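Local coordinates for probable mannosyltransferase KTR4 (PDB 5A07), which is a probable glycosyltransferase of the GT-A class, of a yeast lumenal family, that binds guanosine-5'-diphosphate and a manganese ion, at residues 364-367 and 368-372; 47-50 and 51-55; 175-178 and 179-182. All blocks are in the same frame, centred on the assembly; numbering follows the deposited sequence.

Contact 1: residues 364-367 and 368-372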
loop_
_atom_site.group_PDB
_atom_site.type_symbol
_atom_site.label_atom_id
_atom_site.label_comp_id
_atom_site.label_asym_id
_atom_site.label_seq_id
_atom_site.Cartn_x
_atom_site.Cartn_y
_atom_site.Cartn_z
ATOM N N LEU B 364 10.266 -7.328 -4.997
ATOM C CA LEU B 364 11.087 -8.124 -5.925
ATOM C C LEU B 364 11.846 -7.248 -6.897
ATOM O O LEU B 364 13.016 -7.569 -7.236
ATOM C CB LEU B 364 10.214 -9.105 -6.708
ATOM C CG LEU B 364 9.659 -10.181 -5.800
ATOM C CD1 LEU B 364 8.578 -10.923 -6.523
ATOM C CD2 LEU B 364 10.716 -11.141 -5.319
ATOM N N PHE B 365 11.267 -6.114 -7.331
ATOM C CA PHE B 365 11.785 -5.390 -8.487
ATOM C C PHE B 365 12.365 -4.071 -8.161
ATOM O O PHE B 365 12.729 -3.356 -9.071
ATOM C CB PHE B 365 10.721 -5.230 -9.605
ATOM C CG PHE B 365 9.992 -6.519 -9.951
ATOM C CD1 PHE B 365 10.685 -7.707 -10.060
ATOM C CD2 PHE B 365 8.658 -6.518 -10.208
ATOM C CE1 PHE B 365 10.037 -8.917 -10.355
ATOM C CE2 PHE B 365 7.979 -7.690 -10.476
ATOM C CZ PHE B 365 8.673 -8.907 -10.553
ATOM N N ALA B 366 12.484 -3.737 -6.870
ATOM C CA ALA B 366 13.006 -2.446 -6.433
ATOM C C ALA B 366 13.875 -2.642 -5.214
ATOM O O ALA B 366 13.731 -3.617 -4.481
ATOM C CB ALA B 366 11.897 -1.473 -6.080
ATOM N N ASP B 367 14.747 -1.680 -5.017
ATOM C CA ASP B 367 15.621 -1.629 -3.889
ATOM C C ASP B 367 14.808 -1.247 -2.654
ATOM O O ASP B 367 14.194 -0.193 -2.617
ATOM C CB ASP B 367 16.665 -0.504 -4.106
ATOM C CG ASP B 367 17.711 -0.462 -3.011
ATOM O OD1 ASP B 367 17.446 -0.694 -1.796
ATOM O OD2 ASP B 367 18.880 -0.177 -3.333
ATOM N N LYS B 368 14.860 -2.063 -1.617
ATOM C CA LYS B 368 14.021 -1.847 -0.469
ATOM C C LYS B 368 14.276 -0.514 0.293
ATOM O O LYS B 368 13.372 -0.045 1.039
ATOM C CB LYS B 368 14.090 -3.021 0.470
ATOM C CG LYS B 368 15.420 -3.139 1.200
ATOM C CD LYS B 368 15.513 -4.563 1.711
ATOM C CE LYS B 368 16.472 -4.689 2.868
ATOM N NZ LYS B 368 17.781 -4.756 2.365
ATOM N N SER B 369 15.452 0.092 0.125
ATOM C CA SER B 369 15.779 1.369 0.769
ATOM C C SER B 369 15.103 2.567 0.046
ATOM O O SER B 369 15.135 3.675 0.565
ATOM C CB SER B 369 17.297 1.564 0.834
ATOM O OG SER B 369 17.831 1.679 -0.485
ATOM N N SER B 370 14.458 2.312 -1.088
ATOM C CA SER B 370 13.652 3.285 -1.778
ATOM C C SER B 370 12.164 3.312 -1.337
ATOM O O SER B 370 11.392 4.076 -1.914
ATOM C CB SER B 370 13.730 3.134 -3.337
ATOM O OG SER B 370 13.060 1.965 -3.804
ATOM N N ILE B 371 11.787 2.447 -0.392
ATOM C CA ILE B 371 10.406 2.279 0.088
ATOM C C ILE B 371 10.390 2.855 1.525
ATOM O O ILE B 371 11.176 2.399 2.410
ATOM C CB ILE B 371 9.978 0.814 0.058
ATOM C CG1 ILE B 371 10.030 0.268 -1.390
ATOM C CG2 ILE B 371 8.622 0.681 0.694
ATOM C CD1 ILE B 371 9.793 -1.191 -1.463
ATOM N N HIS B 372 9.652 3.934 1.719
ATOM C CA HIS B 372 9.718 4.752 2.910
ATOM C C HIS B 372 8.526 4.431 3.815
ATOM O O HIS B 372 7.361 4.585 3.369
ATOM C CB HIS B 372 9.715 6.219 2.559
ATOM C CG HIS B 372 9.794 7.142 3.721
ATOM N ND1 HIS B 372 10.963 7.356 4.422
ATOM C CD2 HIS B 372 8.856 7.901 4.327
ATOM C CE1 HIS B 372 10.740 8.187 5.424
ATOM N NE2 HIS B 372 9.469 8.555 5.380
#
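Ala366 makes the first, light touch on the turn that follows. Its CB points toward that turn and lies 4.3 Å from Ser370 OG. Ala366 and Ser370 both also touch Ile255.

Asp367 carries most of the contact, through a side-chain oxygen and a backbone oxygen. With chi1 at -175°, CG stands opposite the backbone N and the carboxylate reaches forward to the residue two places on. Asp367 OD1 accepts from Ser369 N at 2.9 Å. This bond is nearly straight, on the anti side of the carboxylate and somewhat out of its plane. Ser369 OG donates to the same Asp367 OD1 over 2.7 Å, from well above the plane. Both donors approach from one face of the carboxylate. Two bonds therefore grip OD1 and should limit the rotation of the group. They would also be expected to favour its charged form.

The backbone oxygen of Asp367 also accepts two bonds. Ser370 N reaches Asp367 O over 2.9 Å from above the carbonyl plane. Ser370 OG donates to Asp367 O at 2.7 Å and lies in that plane. Here the serine hydroxyl sits between its own backbone N and carbonyl carbon (chi1 71°), which turns it back to the carbonyl. Ser369 O is tied to Lys254, outside the turn.

The Asp367 OD1 to Ser369 N bond defines an Asx turn. It overlaps the start of the 3-10 segment 368-370, in the link between helix 354-365 and strand 371-373 of the mixed sheet of this GT-A domain.

Contact 2: residues 47-50 and 51-55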
loop_
_atom_site.group_PDB
_atom_site.type_symbol
_atom_site.label_atom_id
_atom_site.label_comp_id
_atom_site.label_asym_id
_atom_site.label_seq_id
_atom_site.Cartn_x
_atom_site.Cartn_y
_atom_site.Cartn_z
ATOM N N ASP B 47 21.816 -16.736 -8.131
ATOM C CA ASP B 47 21.557 -17.997 -7.425
ATOM C C ASP B 47 21.269 -17.726 -5.966
ATOM O O ASP B 47 20.433 -18.339 -5.373
ATOM C CB ASP B 47 22.747 -19.000 -7.537
ATOM C CG ASP B 47 22.480 -20.344 -6.784
ATOM O OD1 ASP B 47 21.665 -21.158 -7.287
ATOM O OD2 ASP B 47 23.073 -20.600 -5.685
ATOM N N SER B 48 22.032 -16.853 -5.354
ATOM C CA SER B 48 21.784 -16.584 -3.949
ATOM C C SER B 48 20.327 -15.993 -3.724
ATOM O O SER B 48 19.627 -16.382 -2.799
ATOM C CB SER B 48 22.841 -15.604 -3.470
ATOM O OG SER B 48 22.349 -14.856 -2.382
ATOM N N ILE B 49 19.885 -15.105 -4.617
ATOM C CA ILE B 49 18.527 -14.551 -4.501
ATOM C C ILE B 49 17.493 -15.634 -4.679
ATOM O O ILE B 49 16.554 -15.779 -3.856
ATOM C CB ILE B 49 18.311 -13.426 -5.496
ATOM C CG1 ILE B 49 19.196 -12.230 -5.058
ATOM C CG2 ILE B 49 16.823 -13.067 -5.526
ATOM C CD1 ILE B 49 19.254 -11.108 -6.061
ATOM N N MET B 50 17.694 -16.475 -5.713
ATOM C CA MET B 50 16.793 -17.610 -5.936
ATOM C C MET B 50 16.746 -18.616 -4.803
ATOM O O MET B 50 15.680 -19.132 -4.502
ATOM C CB MET B 50 17.059 -18.327 -7.267
ATOM C CG MET B 50 16.910 -17.399 -8.455
ATOM S SD MET B 50 15.253 -16.655 -8.648
ATOM C CE MET B 50 14.352 -18.119 -9.018
ATOM N N ASP B 51 17.865 -18.852 -4.139
ATOM C CA ASP B 51 17.860 -19.745 -2.998
ATOM C C ASP B 51 16.993 -19.125 -1.907
ATOM O O ASP B 51 16.170 -19.809 -1.313
ATOM C CB ASP B 51 19.291 -19.936 -2.415
ATOM C CG ASP B 51 20.198 -20.815 -3.308
ATOM O OD1 ASP B 51 19.679 -21.606 -4.109
ATOM O OD2 ASP B 51 21.432 -20.710 -3.179
ATOM N N ARG B 52 17.193 -17.849 -1.630
ATOM C CA ARG B 52 16.383 -17.220 -0.556
ATOM C C ARG B 52 14.903 -17.249 -0.905
ATOM O O ARG B 52 14.087 -17.478 -0.037
ATOM C CB ARG B 52 16.806 -15.778 -0.341
ATOM C CG ARG B 52 17.989 -15.736 0.581
ATOM C CD ARG B 52 19.071 -14.861 0.042
ATOM N NE ARG B 52 18.805 -13.451 0.211
ATOM C CZ ARG B 52 19.402 -12.491 -0.505
ATOM N NH1 ARG B 52 20.304 -12.758 -1.480
ATOM N NH2 ARG B 52 19.092 -11.250 -0.246
ATOM N N LEU B 53 14.568 -17.097 -2.179
ATOM C CA LEU B 53 13.130 -17.048 -2.572
ATOM C C LEU B 53 12.455 -18.406 -2.506
ATOM O O LEU B 53 11.230 -18.480 -2.561
ATOM C CB LEU B 53 12.969 -16.488 -3.943
ATOM C CG LEU B 53 13.237 -14.997 -4.034
ATOM C CD1 LEU B 53 13.083 -14.568 -5.474
ATOM C CD2 LEU B 53 12.334 -14.213 -3.133
ATOM N N HIS B 54 13.266 -19.459 -2.308
ATOM C CA HIS B 54 12.817 -20.838 -2.286
ATOM C C HIS B 54 12.988 -21.581 -0.981
ATOM O O HIS B 54 12.735 -22.768 -0.930
ATOM C CB HIS B 54 13.455 -21.619 -3.464
ATOM C CG HIS B 54 12.969 -21.130 -4.790
ATOM N ND1 HIS B 54 11.698 -21.394 -5.241
ATOM C CD2 HIS B 54 13.518 -20.307 -5.703
ATOM C CE1 HIS B 54 11.503 -20.806 -6.408
ATOM N NE2 HIS B 54 12.598 -20.137 -6.711
ATOM N N GLU B 55 13.331 -20.870 0.080
ATOM C CA GLU B 55 13.349 -21.456 1.363
ATOM C C GLU B 55 12.733 -20.511 2.428
ATOM O O GLU B 55 12.861 -19.308 2.289
ATOM C CB GLU B 55 14.804 -21.812 1.727
ATOM C CG GLU B 55 15.683 -20.599 2.054
ATOM C CD GLU B 55 17.212 -20.849 1.964
ATOM O OE1 GLU B 55 17.592 -22.020 1.825
ATOM O OE2 GLU B 55 18.026 -19.861 1.987
HETATM O O HOH W 1 21.525 -23.222 -5.337
#
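Ile49 and Leu53 form the tightly packed side of this helical turn. They lie side by side and point the same way. Ile49 CG2 is 4.0 Å from Leu53 CD1. Both residues are buried against Phe293 of helix 293-297, and Leu53 also meets Trp273 of helix 272-282. Met50 extends this apolar strip. Its SD comes within 4.4 Å of Leu53 CD1. Met50 also touches Val280 and Leu287.

Beneath the side chains runs the i to i+4 bonding of an alpha helix. Leu53 N bonds to Ile49 O at 2.9 Å, and Asp51 N and Arg52 N bond in the same way to Asp47 O and Ser48 O. The helix, 43-53, is amphipathic. It lays its apolar side on helices 272-282 and 293-297.

The other side is polar and more open to solvent. Arg52 lies on this exposed side, although it touches Phe293. Two bends, at chi2 and chi3, fold its chain back toward Ser48. Arg52 NH1 donates to Ser48 OG over 3.1 Å, at the edge of the guanidinium and slightly tilted from its plane. The bond is bent, with an angle of 138° at the hydrogen. Ile49 CG1 lies obliquely to the same group.

Asp47 and Asp51 are exposed. Their carboxylate planes stand 87° apart, with Asp47 OD2 only 3.0 Å from Asp51 OD2. Two acceptors so near each other would probably raise the proton affinity of one of them. Water 1 spans the pair, hydrogen-bonded to Asp47 OD1 at 2.8 Å and to Asp51 OD1 at 2.7 Å.

Contact 3: residues 175-178 and 179-182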
loop_
_atom_site.group_PDB
_atom_site.type_symbol
_atom_site.label_atom_id
_atom_site.label_comp_id
_atom_site.label_asym_id
_atom_site.label_seq_id
_atom_site.Cartn_x
_atom_site.Cartn_y
_atom_site.Cartn_z
ATOM N N ASN B 175 -14.294 -3.583 -16.402
ATOM C CA ASN B 175 -15.066 -4.815 -16.320
ATOM C C ASN B 175 -14.258 -6.097 -16.478
ATOM O O ASN B 175 -13.209 -6.110 -17.054
ATOM C CB ASN B 175 -16.151 -4.847 -17.422
ATOM C CG ASN B 175 -17.182 -3.741 -17.273
ATOM O OD1 ASN B 175 -17.548 -3.377 -16.206
ATOM N ND2 ASN B 175 -17.676 -3.275 -18.368
ATOM N N MET B 176 -14.804 -7.168 -15.926
ATOM C CA MET B 176 -14.239 -8.491 -16.131
ATOM C C MET B 176 -13.985 -8.668 -17.632
ATOM O O MET B 176 -14.905 -8.490 -18.429
ATOM C CB MET B 176 -15.219 -9.537 -15.634
ATOM C CG MET B 176 -14.661 -10.961 -15.734
ATOM S SD MET B 176 -15.903 -12.184 -15.359
ATOM C CE MET B 176 -16.176 -12.000 -13.623
ATOM N N PRO B 177 -12.752 -9.017 -18.023
ATOM C CA PRO B 177 -12.403 -9.191 -19.442
ATOM C C PRO B 177 -12.962 -10.530 -20.013
ATOM O O PRO B 177 -13.401 -11.420 -19.233
ATOM C CB PRO B 177 -10.886 -9.251 -19.418
ATOM C CG PRO B 177 -10.562 -9.866 -18.097
ATOM C CD PRO B 177 -11.632 -9.423 -17.133
ATOM N N ASP B 178 -12.945 -10.658 -21.340
ATOM C CA ASP B 178 -13.449 -11.897 -22.016
ATOM C C ASP B 178 -12.590 -13.131 -21.732
ATOM O O ASP B 178 -13.076 -14.255 -21.767
ATOM C CB ASP B 178 -13.485 -11.715 -23.533
ATOM C CG ASP B 178 -14.490 -10.664 -23.974
ATOM O OD1 ASP B 178 -15.566 -10.550 -23.320
ATOM O OD2 ASP B 178 -14.173 -9.969 -24.981
ATOM N N SER B 179 -11.319 -12.913 -21.426
ATOM C CA SER B 179 -10.429 -14.000 -21.053
ATOM C C SER B 179 -10.962 -14.829 -19.894
ATOM O O SER B 179 -10.530 -15.951 -19.718
ATOM C CB SER B 179 -9.052 -13.431 -20.730
ATOM O OG SER B 179 -9.106 -12.484 -19.640
ATOM N N ILE B 180 -11.897 -14.324 -19.103
ATOM C CA ILE B 180 -12.364 -15.052 -17.922
ATOM C C ILE B 180 -13.602 -15.866 -18.252
ATOM O O ILE B 180 -14.500 -15.330 -18.839
ATOM C CB ILE B 180 -12.723 -14.072 -16.753
ATOM C CG1 ILE B 180 -11.481 -13.329 -16.249
ATOM C CG2 ILE B 180 -13.434 -14.770 -15.591
ATOM C CD1 ILE B 180 -10.403 -14.239 -15.662
ATOM N N ASP B 181 -13.671 -17.110 -17.781
ATOM C CA ASP B 181 -14.874 -17.899 -17.848
ATOM C C ASP B 181 -15.756 -17.582 -16.661
ATOM O O ASP B 181 -15.526 -18.048 -15.503
ATOM C CB ASP B 181 -14.555 -19.416 -17.886
ATOM C CG ASP B 181 -15.800 -20.333 -17.604
ATOM O OD1 ASP B 181 -16.971 -19.920 -17.514
ATOM O OD2 ASP B 181 -15.592 -21.521 -17.425
ATOM N N ARG B 182 -16.818 -16.851 -16.948
ATOM C CA ARG B 182 -17.722 -16.444 -15.906
ATOM C C ARG B 182 -18.310 -17.582 -15.083
ATOM O O ARG B 182 -18.543 -17.443 -13.839
ATOM C CB ARG B 182 -18.781 -15.552 -16.501
ATOM C CG ARG B 182 -19.732 -14.983 -15.486
ATOM C CD ARG B 182 -20.605 -13.976 -16.175
ATOM N NE ARG B 182 -19.944 -12.690 -16.419
ATOM C CZ ARG B 182 -19.753 -11.768 -15.469
ATOM N NH1 ARG B 182 -20.098 -12.016 -14.210
ATOM N NH2 ARG B 182 -19.219 -10.631 -15.776
HETATM O O HOH W 2 -15.723 -12.808 -19.049
#
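Met176 and Ile180 cross at about a right angle beside a type I beta turn that runs from Pro177 to Ile180. Met176 SD meets Ile180 CG2 at 3.6 Å. The first two torsions of Met176 are extended, with CG opposite the backbone N (chi1 -176°). This carries the sulfur to Ile180 CG2.

The same sulfur lies over one face of the Arg182 guanidinium, offset toward its rim. Its nearest atom there is Arg182 NH2, at 3.7 Å. The two side chains meet at a slant. The guanidinium is fixed from elsewhere, because Arg182 NH2 makes a salt bridge to Glu203 of helix 203-214. Met176 touches Glu203 too.

Pro177 also packs on Ile180. Its CD is 4.0 Å from Ile180 CG1, and the two side chains slant across one another. Pro177 CG also lies 3.4 Å from Ser179 OG. Tyr348 of helix 346-349 touches Met176, Pro177 and Ile180.

Asp181 follows the turn and is the N-cap of helix 182-194. The side chain of Met176 is about 12 Å from the bound guanosine-5'-diphosphate.

The turn is closed by Ile180 N, which bonds to Pro177 O at 3.3 Å from above the carbonyl plane. Water 2 donates to Pro177 O at 2.7 Å and to Ile180 O at 2.8 Å.

Overall arrangement
From the N terminus the order is contact 2, contact 3, contact 1. Each is one unbroken run of chain, so they lie in series and none nests in or crosses another. Contact 2 is a turn of helix 43-53. Contact 3 closes a beta turn between strand 164-168 and helix 182-194. Contact 1 closes the turn from helix 354-365 to strand 371-373. Contacts 1 and 2 meet directly, where Leu364 CD2 packs 4.1 Å from Leu53 CD2. Residues of both contacts also touch helices 272-282 and 293-297. Contact 3 stands apart, its centre about 33 Å from that of contact 1, beside helices 203-214 and 346-349.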